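Local structure of ancylostoma secreted protein 1 (Necator americanus, 3NT8) at residues N68-S73 with K205-E210; M104-S109 with E120-G125. The protein is probably associated with the transition of infective hookworm larvae to parasitism and is built of two CAP domains. One frame throughout, in Å; residues are numbered along the deposited sequence.

Contact 1. Residues N68-S73 with K205-E210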
loop_
_atom_site.group_PDB
_atom_site.type_symbol
_atom_site.label_atom_id
_atom_site.label_comp_id
_atom_site.label_asym_id
_atom_site.label_seq_id
_atom_site.Cartn_x
_atom_site.Cartn_y
_atom_site.Cartn_z
ATOM N N ASN A 68 0.155 -9.469 -11.414
ATOM C CA ASN A 68 0.815 -9.402 -10.079
ATOM C C ASN A 68 -0.047 -9.992 -8.922
ATOM O O ASN A 68 -0.032 -9.510 -7.808
ATOM C CB ASN A 68 1.201 -7.934 -9.755
ATOM C CG ASN A 68 2.126 -7.314 -10.792
ATOM O OD1 ASN A 68 2.932 -8.001 -11.415
ATOM N ND2 ASN A 68 2.057 -6.013 -10.933
ATOM N N MET A 69 -0.849 -11.017 -9.187
ATOM C CA MET A 69 -1.591 -11.665 -8.102
ATOM C C MET A 69 -0.717 -12.702 -7.481
ATOM O O MET A 69 -0.402 -13.719 -8.122
ATOM C CB MET A 69 -2.873 -12.310 -8.599
ATOM C CG MET A 69 -3.669 -13.030 -7.513
ATOM S SD MET A 69 -4.402 -11.964 -6.249
ATOM C CE MET A 69 -5.678 -11.038 -7.105
ATOM N N TYR A 70 -0.274 -12.434 -6.252
ATOM C CA TYR A 70 0.625 -13.349 -5.505
ATOM C C TYR A 70 -0.063 -14.533 -4.784
ATOM O O TYR A 70 -1.171 -14.419 -4.211
ATOM C CB TYR A 70 1.580 -12.581 -4.553
ATOM C CG TYR A 70 2.732 -11.936 -5.280
ATOM C CD1 TYR A 70 4.019 -12.488 -5.196
ATOM C CD2 TYR A 70 2.524 -10.877 -6.155
ATOM C CE1 TYR A 70 5.057 -11.985 -5.895
ATOM C CE2 TYR A 70 3.590 -10.320 -6.859
ATOM C CZ TYR A 70 4.831 -10.856 -6.724
ATOM O OH TYR A 70 5.854 -10.274 -7.457
ATOM N N LYS A 71 0.597 -15.669 -4.882
ATOM C CA LYS A 71 0.208 -16.884 -4.174
ATOM C C LYS A 71 0.626 -16.636 -2.750
ATOM O O LYS A 71 1.717 -16.125 -2.528
ATOM C CB LYS A 71 0.983 -18.062 -4.719
ATOM C CG LYS A 71 0.544 -19.398 -4.175
ATOM C CD LYS A 71 1.273 -20.550 -4.895
ATOM C CE LYS A 71 0.700 -21.938 -4.356
ATOM N NZ LYS A 71 1.503 -23.122 -4.778
ATOM N N LEU A 72 -0.231 -16.983 -1.807
ATOM C CA LEU A 72 0.107 -16.941 -0.382
ATOM C C LEU A 72 0.933 -18.130 0.040
ATOM O O LEU A 72 0.714 -19.247 -0.436
ATOM C CB LEU A 72 -1.213 -16.864 0.468
ATOM C CG LEU A 72 -2.178 -15.701 0.114
ATOM C CD1 LEU A 72 -3.461 -15.566 1.014
ATOM C CD2 LEU A 72 -1.399 -14.399 0.196
ATOM N N SER A 73 1.886 -17.900 0.932
ATOM C CA SER A 73 2.574 -18.969 1.655
ATOM C C SER A 73 2.151 -18.930 3.091
ATOM O O SER A 73 1.867 -17.851 3.652
ATOM C CB SER A 73 4.069 -18.729 1.609
ATOM O OG SER A 73 4.441 -18.694 0.256
ATOM N N LYS A 205 10.908 -8.194 -7.037
ATOM C CA LYS A 205 11.955 -8.611 -7.972
ATOM C C LYS A 205 12.233 -10.074 -7.771
ATOM O O LYS A 205 12.199 -10.575 -6.633
ATOM C CB LYS A 205 13.275 -7.836 -7.743
ATOM C CG LYS A 205 13.211 -6.329 -7.960
ATOM C CD LYS A 205 13.358 -5.908 -9.420
ATOM C CE LYS A 205 13.043 -4.385 -9.558
ATOM N NZ LYS A 205 12.606 -3.940 -10.937
ATOM N N ASN A 206 12.547 -10.750 -8.875
ATOM C CA ASN A 206 12.895 -12.156 -8.864
ATOM C C ASN A 206 11.786 -13.044 -8.344
ATOM O O ASN A 206 12.021 -14.046 -7.720
ATOM C CB ASN A 206 14.269 -12.377 -8.214
ATOM C CG ASN A 206 15.406 -11.668 -9.032
ATOM O OD1 ASN A 206 15.352 -11.579 -10.287
ATOM N ND2 ASN A 206 16.405 -11.165 -8.330
ATOM N N SER A 207 10.565 -12.661 -8.679
ATOM C CA SER A 207 9.424 -13.527 -8.477
ATOM C C SER A 207 9.327 -14.649 -9.524
ATOM O O SER A 207 9.880 -14.553 -10.620
ATOM C CB SER A 207 8.153 -12.682 -8.431
ATOM O OG SER A 207 8.341 -11.627 -7.492
ATOM N N GLY A 208 8.641 -15.721 -9.137
ATOM C CA GLY A 208 8.328 -16.850 -9.988
ATOM C C GLY A 208 6.871 -16.711 -10.433
ATOM O O GLY A 208 6.185 -15.780 -10.027
ATOM N N CYS A 209 6.422 -17.629 -11.273
ATOM C CA CYS A 209 5.041 -17.643 -11.748
ATOM C C CYS A 209 4.498 -19.046 -11.856
ATOM O O CYS A 209 5.044 -19.867 -12.614
ATOM C CB CYS A 209 4.893 -16.935 -13.097
ATOM S SG CYS A 209 3.174 -17.007 -13.673
ATOM N N GLU A 210 3.445 -19.338 -11.093
ATOM C CA GLU A 210 2.816 -20.661 -11.077
ATOM C C GLU A 210 1.383 -20.542 -11.532
ATOM O O GLU A 210 0.512 -20.150 -10.751
ATOM C CB GLU A 210 2.822 -21.241 -9.678
ATOM C CG GLU A 210 4.096 -21.940 -9.332
ATOM C CD GLU A 210 4.081 -22.489 -7.944
ATOM O OE1 GLU A 210 2.963 -22.849 -7.465
ATOM O OE2 GLU A 210 5.191 -22.568 -7.358
#
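Tyr-70 meets Ser-207 chiefly through its phenol oxygen: OH lies 2.8 Å from OG of Ser-207 and donates to it, with the serine oxygen in the plane of the ring, at its edge. A first torsion of -77° sets the tyrosine CG opposite its carbonyl carbon, and the ring then spans a gap in which the CA atoms of Tyr-70 and Cys-209 are 8.8 Å apart. Tyr-204 completes the polar cluster. Its N is hydrogen-bonded to the Tyr-70 OH, its O to the Ser-207 OG, and its ring meets that of Tyr-70 edge-to-face, so both hydroxyls have two partners and the phenol is fixed in direction.

Strand 213-215 of an antiparallel hairpin lies between, each strand anchored by a disulfide to the preceding chain, Cys-209 to Cys-195 and Cys-214 to Cys-201. Residues 68-73, in the loop that leads into edge strand 73-74 of the first CAP sheet, bond through Met-69 and Lys-71 to Cys-214, while 208-210 lies one strand farther off.

Lys-71 bridges that extra distance with an extended chain (chi1 -173°). Its NZ forms a salt bridge with Glu-210 OE1 at 3.1 Å, approaching on the syn side and 18° out of the carboxylate plane. Two carbons back from NZ, Lys-71 CD passes 3.8 Å from the same Glu-210 OE1, and the two side chains cross obliquely in a partly exposed setting.

Contact 2. Residues M104-S109 with E120-G125; sequences MSWSSS and EPTLSG
Trp-106 reaches Thr-122 with the nitrogen edge of its indole, and its atoms can be followed outward from the strand. CB points toward helix 119-127, and the first torsion sets CG opposite the carbonyl carbon. The first polar atom, NE1, donates to Thr-122 OG1 at 3.1 Å with an N-H...O angle of 151°. The acceptor sits only 10° out of the ring plane, close to the plane in which the N-H itself lies. Beyond NE1, CE2 is 3.7 Å from the same Thr-122 OG1, and CZ2 also nears the helix backbone, 4.2 Å from Thr-122 N and 4.4 Å from Pro-121 C. Over one face, Met-104, two residues back on the same side of the strand, places its CE 3.6 Å above the ring plane and off-centre; Lys-118 adds a cation-pi contact to the indole.

These residues join the edge strand 100-107 of the first CAP domain's four-stranded sheet to a helix packed against it, part of the alpha-beta-alpha sandwich of this family. The short segments run at 135° to each other, with 9.9 Å between axes.

Thr-122 divides its two branches between the strand residues. OG1 is also hydrogen-bonded to Lys-118 O, just ahead of the helix, so it has one partner on the strand and one at the helix start. CG2 packs 3.6 Å from Met-104 CB. Within the helix, Glu-120 O accepts from Ser-124 N and, at 3.0 Å, from Ser-124 OG, one turn later, which come from opposite faces of the carbonyl plane.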
loop_
_atom_site.group_PDB
_atom_site.type_symbol
_atom_site.label_atom_id
_atom_site.label_comp_id
_atom_site.label_asym_id
_atom_site.label_seq_id
_atom_site.Cartn_x
_atom_site.Cartn_y
_atom_site.Cartn_z
ATOM N N MET A 104 -14.499 -14.371 12.459
ATOM C CA MET A 104 -15.848 -14.932 12.382
ATOM C C MET A 104 -16.130 -15.679 13.667
ATOM O O MET A 104 -15.285 -16.418 14.171
ATOM C CB MET A 104 -15.994 -15.901 11.213
ATOM C CG MET A 104 -17.308 -16.508 11.076
ATOM S SD MET A 104 -18.460 -15.272 10.588
ATOM C CE MET A 104 -19.853 -16.403 10.360
ATOM N N SER A 105 -17.344 -15.506 14.156
ATOM C CA SER A 105 -17.753 -16.165 15.381
ATOM C C SER A 105 -18.973 -17.056 15.137
ATOM O O SER A 105 -19.949 -16.636 14.512
ATOM C CB SER A 105 -18.002 -15.130 16.485
ATOM O OG SER A 105 -18.410 -15.784 17.689
ATOM N N TRP A 106 -18.905 -18.303 15.610
ATOM C CA TRP A 106 -20.057 -19.206 15.560
ATOM C C TRP A 106 -20.579 -19.571 16.940
ATOM O O TRP A 106 -19.805 -19.705 17.903
ATOM C CB TRP A 106 -19.691 -20.500 14.827
ATOM C CG TRP A 106 -19.175 -20.289 13.470
ATOM C CD1 TRP A 106 -17.866 -20.140 13.098
ATOM C CD2 TRP A 106 -19.941 -20.224 12.280
ATOM N NE1 TRP A 106 -17.779 -19.959 11.738
ATOM C CE2 TRP A 106 -19.038 -20.015 11.209
ATOM C CE3 TRP A 106 -21.310 -20.322 12.004
ATOM C CZ2 TRP A 106 -19.455 -19.904 9.888
ATOM C CZ3 TRP A 106 -21.734 -20.212 10.690
ATOM C CH2 TRP A 106 -20.804 -20.000 9.642
ATOM N N SER A 107 -21.896 -19.743 17.048
ATOM C CA SER A 107 -22.467 -20.244 18.284
ATOM C C SER A 107 -23.340 -21.434 18.015
ATOM O O SER A 107 -24.071 -21.496 17.021
ATOM C CB SER A 107 -23.242 -19.179 19.065
ATOM O OG SER A 107 -22.385 -18.152 19.516
ATOM N N SER A 108 -23.238 -22.410 18.901
ATOM C CA SER A 108 -24.129 -23.559 18.836
ATOM C C SER A 108 -24.184 -24.185 20.204
ATOM O O SER A 108 -23.148 -24.314 20.856
ATOM C CB SER A 108 -23.650 -24.562 17.797
ATOM O OG SER A 108 -24.409 -25.764 17.847
ATOM N N SER A 109 -25.389 -24.578 20.609
ATOM C CA SER A 109 -25.685 -25.137 21.928
ATOM C C SER A 109 -25.149 -26.541 22.069
ATOM O O SER A 109 -25.016 -27.062 23.198
ATOM C CB SER A 109 -27.192 -25.154 22.179
ATOM O OG SER A 109 -27.859 -25.911 21.172
ATOM N N GLU A 120 -14.653 -24.041 5.785
ATOM C CA GLU A 120 -15.094 -23.716 4.464
ATOM C C GLU A 120 -16.206 -22.675 4.451
ATOM O O GLU A 120 -16.150 -21.729 3.684
ATOM C CB GLU A 120 -15.477 -24.991 3.682
ATOM C CG GLU A 120 -15.621 -24.773 2.114
ATOM C CD GLU A 120 -16.900 -24.043 1.651
ATOM O OE1 GLU A 120 -17.990 -24.076 2.338
ATOM O OE2 GLU A 120 -16.818 -23.441 0.547
ATOM N N PRO A 121 -17.220 -22.860 5.307
ATOM C CA PRO A 121 -18.264 -21.869 5.310
ATOM C C PRO A 121 -17.792 -20.538 5.900
ATOM O O PRO A 121 -18.388 -19.522 5.586
ATOM C CB PRO A 121 -19.395 -22.536 6.145
ATOM C CG PRO A 121 -18.637 -23.427 7.086
ATOM C CD PRO A 121 -17.580 -24.032 6.139
ATOM N N THR A 122 -16.761 -20.541 6.767
ATOM C CA THR A 122 -16.168 -19.264 7.225
ATOM C C THR A 122 -15.512 -18.485 6.071
ATOM O O THR A 122 -15.764 -17.288 5.862
ATOM C CB THR A 122 -15.111 -19.445 8.319
ATOM O OG1 THR A 122 -15.750 -20.054 9.428
ATOM C CG2 THR A 122 -14.545 -18.091 8.780
ATOM N N LEU A 123 -14.657 -19.189 5.339
ATOM C CA LEU A 123 -13.889 -18.577 4.293
ATOM C C LEU A 123 -14.833 -18.167 3.106
ATOM O O LEU A 123 -14.664 -17.085 2.497
ATOM C CB LEU A 123 -12.703 -19.458 3.888
ATOM C CG LEU A 123 -11.367 -19.125 4.608
ATOM C CD1 LEU A 123 -11.514 -19.376 6.082
ATOM C CD2 LEU A 123 -10.288 -19.990 4.125
ATOM N N SER A 124 -15.828 -18.986 2.821
ATOM C CA SER A 124 -16.731 -18.663 1.748
ATOM C C SER A 124 -17.677 -17.529 2.058
ATOM O O SER A 124 -18.096 -16.767 1.145
ATOM C CB SER A 124 -17.435 -19.930 1.190
ATOM O OG SER A 124 -18.371 -20.515 2.066
ATOM N N GLY A 125 -17.999 -17.390 3.338
ATOM C CA GLY A 125 -18.715 -16.228 3.893
ATOM C C GLY A 125 -17.898 -14.916 3.780
ATOM O O GLY A 125 -18.448 -13.861 3.403
#

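How the contacts relate
Both contacts involve the first CAP domain, at opposite edges of its four-stranded sheet: 68-73 runs into edge strand 73-74, whereas 104-107 belongs to edge strand 100-107. Their centres are 30 Å apart and their nearest atoms about 9 Å, so they do not touch, yet helix 34-52 adjoins both, with His-44 touching Leu-72 of contact 1 and Leu-123 of contact 2. Each is partly buried, around one buried touching residue. Contact 1 is carried by polar groups, pairing a buried phenol with a salt bridge nearer the surface, and it brings in a disulfide-linked hairpin distant in sequence. Contact 2 is local in sequence and mixes one indole hydrogen bond with methyl packing.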